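Local coordinates for protein exoribonuclease II, mitochondrial (Candida glabrata, PDB 6F3H) that probably degrades RNA from its 3' end in mitochondria, as the nuclease component of the mtEXO RNA degradosome, at residues 167-170 against 171-174; 209-212 against 213-216; 235-238 against 239-242. The protein carries 1 engineered substitution. One frame throughout, in Å; residues are numbered along the deposited sequence.

Interaction 1. Residues 167-170 against 171-174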
# COMPACT_ATOMS: atom_id res chain seq x y z
N HIS A 167 1.40 -12.98 8.75
CA HIS A 167 2.60 -12.32 8.26
C HIS A 167 3.64 -12.14 9.34
O HIS A 167 3.34 -12.13 10.53
CB HIS A 167 2.27 -10.95 7.67
CG HIS A 167 1.73 -11.01 6.28
ND1 HIS A 167 2.41 -10.51 5.19
CD2 HIS A 167 0.59 -11.56 5.80
CE1 HIS A 167 1.70 -10.74 4.09
NE2 HIS A 167 0.59 -11.37 4.44
N VAL A 168 4.89 -11.96 8.90
CA VAL A 168 5.96 -11.56 9.80
C VAL A 168 6.87 -10.59 9.06
O VAL A 168 7.12 -10.72 7.86
CB VAL A 168 6.79 -12.73 10.35
CG1 VAL A 168 5.91 -13.78 10.92
CG2 VAL A 168 7.65 -13.31 9.28
N ASN A 169 7.36 -9.60 9.82
CA ASN A 169 8.37 -8.70 9.30
C ASN A 169 9.50 -9.54 8.75
O ASN A 169 9.91 -10.54 9.35
CB ASN A 169 8.89 -7.78 10.40
CG ASN A 169 10.04 -6.90 9.94
OD1 ASN A 169 10.19 -6.63 8.74
ND2 ASN A 169 10.87 -6.47 10.88
N PHE A 170 9.93 -9.22 7.55
CA PHE A 170 10.97 -10.03 6.97
C PHE A 170 12.30 -9.85 7.70
O PHE A 170 13.11 -10.78 7.75
CB PHE A 170 11.10 -9.67 5.50
CG PHE A 170 11.91 -10.63 4.75
CD1 PHE A 170 11.34 -11.79 4.26
CD2 PHE A 170 13.25 -10.40 4.54
CE1 PHE A 170 12.10 -12.70 3.55
CE2 PHE A 170 14.02 -11.31 3.83
CZ PHE A 170 13.43 -12.47 3.34
N MSE A 171 12.53 -8.69 8.29
CA MSE A 171 13.79 -8.39 8.97
C MSE A 171 13.92 -9.14 10.25
O MSE A 171 14.95 -9.73 10.54
CB MSE A 171 13.90 -6.91 9.25
CG MSE A 171 14.08 -6.12 8.00
SE MSE A 171 15.08 -7.25 6.80
CE MSE A 171 15.40 -6.01 5.34
N SER A 172 12.85 -9.05 11.03
CA SER A 172 12.76 -9.84 12.24
C SER A 172 13.09 -11.28 11.93
O SER A 172 13.72 -11.98 12.72
CB SER A 172 11.36 -9.71 12.84
OG SER A 172 11.13 -8.41 13.36
N LEU A 173 12.68 -11.73 10.75
CA LEU A 173 12.91 -13.11 10.36
C LEU A 173 14.38 -13.38 10.09
O LEU A 173 14.95 -14.33 10.62
CB LEU A 173 12.08 -13.40 9.13
CG LEU A 173 12.34 -14.79 8.61
CD1 LEU A 173 11.90 -15.78 9.66
CD2 LEU A 173 11.57 -14.96 7.32
N VAL A 174 14.99 -12.54 9.27
CA VAL A 174 16.43 -12.66 9.03
C VAL A 174 17.19 -12.71 10.34
O VAL A 174 18.07 -13.57 10.54
CB VAL A 174 16.89 -11.49 8.16
CG1 VAL A 174 18.38 -11.47 8.07
CG2 VAL A 174 16.24 -11.60 6.81

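Interaction 2. Residues 209-212 against 213-216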
# COMPACT_ATOMS: atom_id res chain seq x y z
N SER A 209 20.95 -4.16 13.52
CA SER A 209 21.68 -4.33 12.27
C SER A 209 21.46 -5.72 11.68
O SER A 209 21.10 -6.67 12.38
CB SER A 209 23.18 -4.11 12.49
OG SER A 209 23.44 -2.84 13.02
N ILE A 210 21.70 -5.82 10.38
CA ILE A 210 21.34 -6.99 9.59
C ILE A 210 22.55 -7.44 8.77
O ILE A 210 23.26 -6.62 8.19
CB ILE A 210 20.15 -6.66 8.66
CG1 ILE A 210 18.84 -6.61 9.46
CG2 ILE A 210 20.02 -7.66 7.57
CD1 ILE A 210 18.50 -7.92 10.12
N ASP A 211 22.76 -8.78 8.70
CA ASP A 211 23.85 -9.38 7.93
C ASP A 211 23.41 -9.66 6.50
O ASP A 211 22.52 -10.50 6.29
CB ASP A 211 24.34 -10.67 8.58
CG ASP A 211 25.27 -11.51 7.66
OD1 ASP A 211 25.89 -10.96 6.71
OD2 ASP A 211 25.41 -12.73 7.92
N PRO A 212 24.03 -9.05 5.50
CA PRO A 212 23.54 -9.21 4.12
C PRO A 212 23.52 -10.64 3.63
O PRO A 212 22.54 -11.03 2.98
CB PRO A 212 24.49 -8.32 3.32
CG PRO A 212 25.65 -8.08 4.21
CD PRO A 212 25.16 -8.12 5.58
N THR A 213 24.55 -11.46 3.93
CA THR A 213 24.56 -12.81 3.37
C THR A 213 23.42 -13.63 3.95
O THR A 213 22.69 -14.29 3.20
CB THR A 213 25.91 -13.50 3.59
OG1 THR A 213 26.21 -13.59 4.98
CG2 THR A 213 27.03 -12.77 2.84
N THR A 214 23.24 -13.62 5.27
CA THR A 214 22.06 -14.24 5.86
C THR A 214 20.78 -13.71 5.24
O THR A 214 19.84 -14.46 4.98
CB THR A 214 22.06 -14.05 7.38
OG1 THR A 214 23.31 -14.50 7.90
CG2 THR A 214 20.96 -14.85 8.02
N LEU A 215 20.73 -12.41 4.97
CA LEU A 215 19.55 -11.85 4.33
C LEU A 215 19.29 -12.55 3.02
O LEU A 215 18.20 -13.08 2.78
CB LEU A 215 19.74 -10.35 4.10
CG LEU A 215 18.81 -9.81 3.03
CD1 LEU A 215 17.40 -9.73 3.57
CD2 LEU A 215 19.29 -8.48 2.58
N LEU A 216 20.30 -12.56 2.16
CA LEU A 216 20.16 -13.16 0.85
C LEU A 216 19.76 -14.62 0.96
O LEU A 216 18.79 -15.06 0.34
CB LEU A 216 21.47 -12.99 0.11
CG LEU A 216 21.43 -13.25 -1.36
CD1 LEU A 216 20.11 -12.78 -1.90
CD2 LEU A 216 22.54 -12.44 -1.94

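Interaction 3. Residues 235-238 against 239-242. With nucleotides of chain C.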
# COMPACT_ATOMS: atom_id res chain seq x y z
N TYR A 235 6.88 -9.52 -0.04
CA TYR A 235 6.53 -8.22 -0.57
C TYR A 235 7.72 -7.29 -0.46
O TYR A 235 8.39 -7.27 0.57
CB TYR A 235 5.34 -7.67 0.18
CG TYR A 235 4.08 -8.38 -0.17
CD1 TYR A 235 3.73 -9.58 0.43
CD2 TYR A 235 3.23 -7.85 -1.12
CE1 TYR A 235 2.55 -10.21 0.09
CE2 TYR A 235 2.06 -8.47 -1.46
CZ TYR A 235 1.72 -9.64 -0.86
OH TYR A 235 0.53 -10.22 -1.24
N THR A 236 7.99 -6.56 -1.52
CA THR A 236 9.12 -5.65 -1.60
C THR A 236 8.57 -4.23 -1.66
O THR A 236 7.80 -3.91 -2.57
CB THR A 236 9.96 -5.92 -2.85
OG1 THR A 236 10.63 -7.19 -2.73
CG2 THR A 236 11.01 -4.83 -3.04
N ASN A 237 8.95 -3.38 -0.71
CA ASN A 237 8.46 -2.01 -0.74
C ASN A 237 9.12 -1.24 -1.88
O ASN A 237 10.31 -1.39 -2.15
CB ASN A 237 8.72 -1.30 0.58
CG ASN A 237 8.48 0.23 0.49
OD1 ASN A 237 7.43 0.68 0.05
ND2 ASN A 237 9.45 1.01 0.92
N THR A 238 8.30 -0.44 -2.57
CA THR A 238 8.70 0.35 -3.73
C THR A 238 9.72 1.44 -3.39
O THR A 238 10.51 1.85 -4.26
CB THR A 238 7.47 1.04 -4.32
OG1 THR A 238 6.32 0.19 -4.17
CG2 THR A 238 7.70 1.39 -5.76
N ALA A 239 9.67 2.00 -2.19
CA ALA A 239 10.48 3.18 -1.91
C ALA A 239 11.86 2.78 -1.40
O ALA A 239 12.88 3.28 -1.89
CB ALA A 239 9.75 4.05 -0.88
N LEU A 240 11.87 1.85 -0.45
CA LEU A 240 13.08 1.28 0.07
C LEU A 240 13.67 0.23 -0.84
O LEU A 240 14.85 -0.10 -0.68
CB LEU A 240 12.80 0.62 1.41
CG LEU A 240 12.00 1.39 2.46
CD1 LEU A 240 12.08 0.60 3.77
CD2 LEU A 240 12.49 2.82 2.61
N LEU A 241 12.86 -0.34 -1.74
CA LEU A 241 13.25 -1.46 -2.61
C LEU A 241 13.84 -2.60 -1.79
O LEU A 241 14.93 -3.09 -2.05
CB LEU A 241 14.22 -1.03 -3.71
CG LEU A 241 13.77 -0.03 -4.78
CD1 LEU A 241 14.93 0.49 -5.62
CD2 LEU A 241 12.77 -0.68 -5.68
N SER A 242 13.09 -3.01 -0.78
CA SER A 242 13.55 -4.05 0.11
C SER A 242 12.34 -4.81 0.61
O SER A 242 11.24 -4.24 0.69
CB SER A 242 14.32 -3.44 1.28
OG SER A 242 14.27 -4.32 2.37
P A C 1 5.67 2.64 -8.33
OP1 A C 1 5.09 1.79 -7.26
OP2 A C 1 6.78 3.58 -8.01
O5' A C 1 4.41 3.43 -8.86
C5' A C 1 3.75 4.37 -8.03
C4' A C 1 4.44 5.71 -8.07
O4' A C 1 4.42 6.22 -9.43
C3' A C 1 3.77 6.79 -7.24
O3' A C 1 4.17 6.80 -5.90
C2' A C 1 4.11 8.06 -8.00
O2' A C 1 5.45 8.45 -7.73
C1' A C 1 4.02 7.57 -9.43
N9 A C 1 2.64 7.59 -9.94
C8 A C 1 1.46 7.39 -9.25
N7 A C 1 0.40 7.43 -10.00
C5 A C 1 0.91 7.65 -11.27
C6 A C 1 0.29 7.79 -12.51
N6 A C 1 -1.04 7.72 -12.67
N1 A C 1 1.08 7.99 -13.59
C2 A C 1 2.41 8.06 -13.42
N3 A C 1 3.11 7.94 -12.30
C4 A C 1 2.29 7.73 -11.25

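Interaction 1. Residues 167-170 against 171-174
Phe170 and Val174 meet across the first turn of helix 170-178, and this is the close-packed part of the contact. CG2 of Val174 lies 3.7 Å from CE2 of Phe170 and reaches the ring at a slant. The torsion chi1 of Phe170, -167°, sets the ring opposite its own backbone N, on the side where Val174 CG2 lies. The backbone closes the same turn: Val174 N donates to Phe170 O at 3.0 Å, nearly straight at 165°. Leu173 CD2 sits farther off, 4.4 Å from Phe170 CD1. The selenium of Met171, a selenomethionine, is similarly distant from the ring.

The other side is looser and partly open to solvent. Asn169 is the N-cap. Its side chain lies over the start of the helix, near Met171 N and the hydroxyl of Ser172. Its backbone O accepts a weak bond from Leu173 N, 3.3 Å long. Val168 CG2 and Leu173 CB stand 4.4 Å apart, a light hydrophobic staple across the cap.

The junction turns an edge strand into a helix. Strand 166-169 pairs antiparallel with strand 242-248. Phe170 and Val174 pack on Leu215 of helix 212-226, while Asn169 touches Trp733 of helix 725-761.

Interaction 2. Residues 209-212 against 213-216
Asp211 and Thr214 meet through a short hydrogen bond. Thr214 OG1 donates to Asp211 OD2 at 2.7 Å, coming from above the carboxylate plane, 46° out of it. Asp211 is the N-cap of helix 212-226. Its other oxygen takes the capping bond: Thr213 N lies 3.1 Å from Asp211 OD1 and is also well above the plane. This closes an Asx turn. The Asp211 carboxylate is placed over the helix end by chi1 of 167°, which turns CG away from the backbone N. Thr213 OG1 is 3.2 Å from Asp211 OD1, but that bond is not settled, because the same proton has another acceptor within reach.

The backbone then takes over. Leu215 N donates to Asp211 O at 2.9 Å, and Leu216 N donates to Pro212 O at 2.8 Å. Pro212 fills the first helical position, where no backbone N-H is required.

Farther out the contact is apolar. Ile210 CG2 comes 4.4 Å from Leu215 CB, spanning the cap as a hydrophobic staple. Pro212 and Thr213 lean on Phe137 of helix 123-159. Leu215 packs on strand 81-85, at Leu83 and Ile85, and Leu216 on Leu49.

Asp211 OD2 has a second partner, a salt bridge to Lys178 of helix 170-178. The carboxylate therefore faces a lysine as well as the N-terminal end of a helix. Both would be expected to stabilise its negative charge and keep it ionised. The Thr214 hydroxyl and the Thr213 N-H would share that charge, and the Thr213 hydroxyl may do so too. The lysine ties this helix start to the end of the helix beside it.

Interaction 3. Residues 235-238 against 239-242
Thr236 and Asn237 fold back against Leu241 and Ser242 in a beta hairpin that joins strands 231-237 and 242-248. A G1 beta bulge shapes its tip: Leu241 and Ser242 both face Asn237. Leu241 takes the first bulge position, with the positive phi (52°) that a G1 bulge normally has there.

Tyr235 comes first and sends its ring away from the turn, where its OH bonds to Asp359. Thr236 follows. Its methyl CG2 lies 3.6 Å from Ser242 N, and its CA makes a CH...O contact of 3.4 Å with Ser242 O. Its hydroxyl faces elsewhere and bonds to Ile82 O.

Asn237 makes backbone bonds across the hairpin. Its N donates to Ser242 O at 2.8 Å. Asn237 O receives two weak bonds. One is short but strongly bent, from Leu241 N at 2.8 Å; the other is long, from Ser242 N at 3.5 Å. The side chain of Asn237 folds into the loop, its CG held opposite the backbone N at chi1 168°. The amide lies beside the N atoms of Ala239 and Leu240 and slants across the Leu240 side chain.

Thr238 ends the segment. Its carbonyl oxygen is 3.7 Å from Leu241 CD2 and takes a weak bond from Lys78. Its side chain leads out of the hairpin to nucleotide A1 of chain C, so the hairpin tip borders the bound nucleotide at its phosphate. The close approach of the Thr238 methyl to that phosphate is doubtful. Thr238 OG1 lies 3.7 Å from OP1 of A1 of chain C.

Interactions 1 and 2 are two helix starts packed together, their centres 12 Å apart. Leu215 joins them: its CD1 lies 3.7 Å from Phe170 CE2 and 3.9 Å from Val174 CG2. Interactions 1 and 3 share one three-stranded sheet, with centres 14 Å apart. Met171 CE reaches Ser242 OG at 3.6 Å. Interactions 2 and 3 do not touch; their nearest atoms are about 6 Å apart. Of the three, interaction 3 meets the bound nucleotide. The nearest atom of interaction 1 is about 17 Å from it. The nearest atom of interaction 2 is about 20 Å from the bound nucleotide. All three lie away from the magnesium site of Asp401 and Asp410.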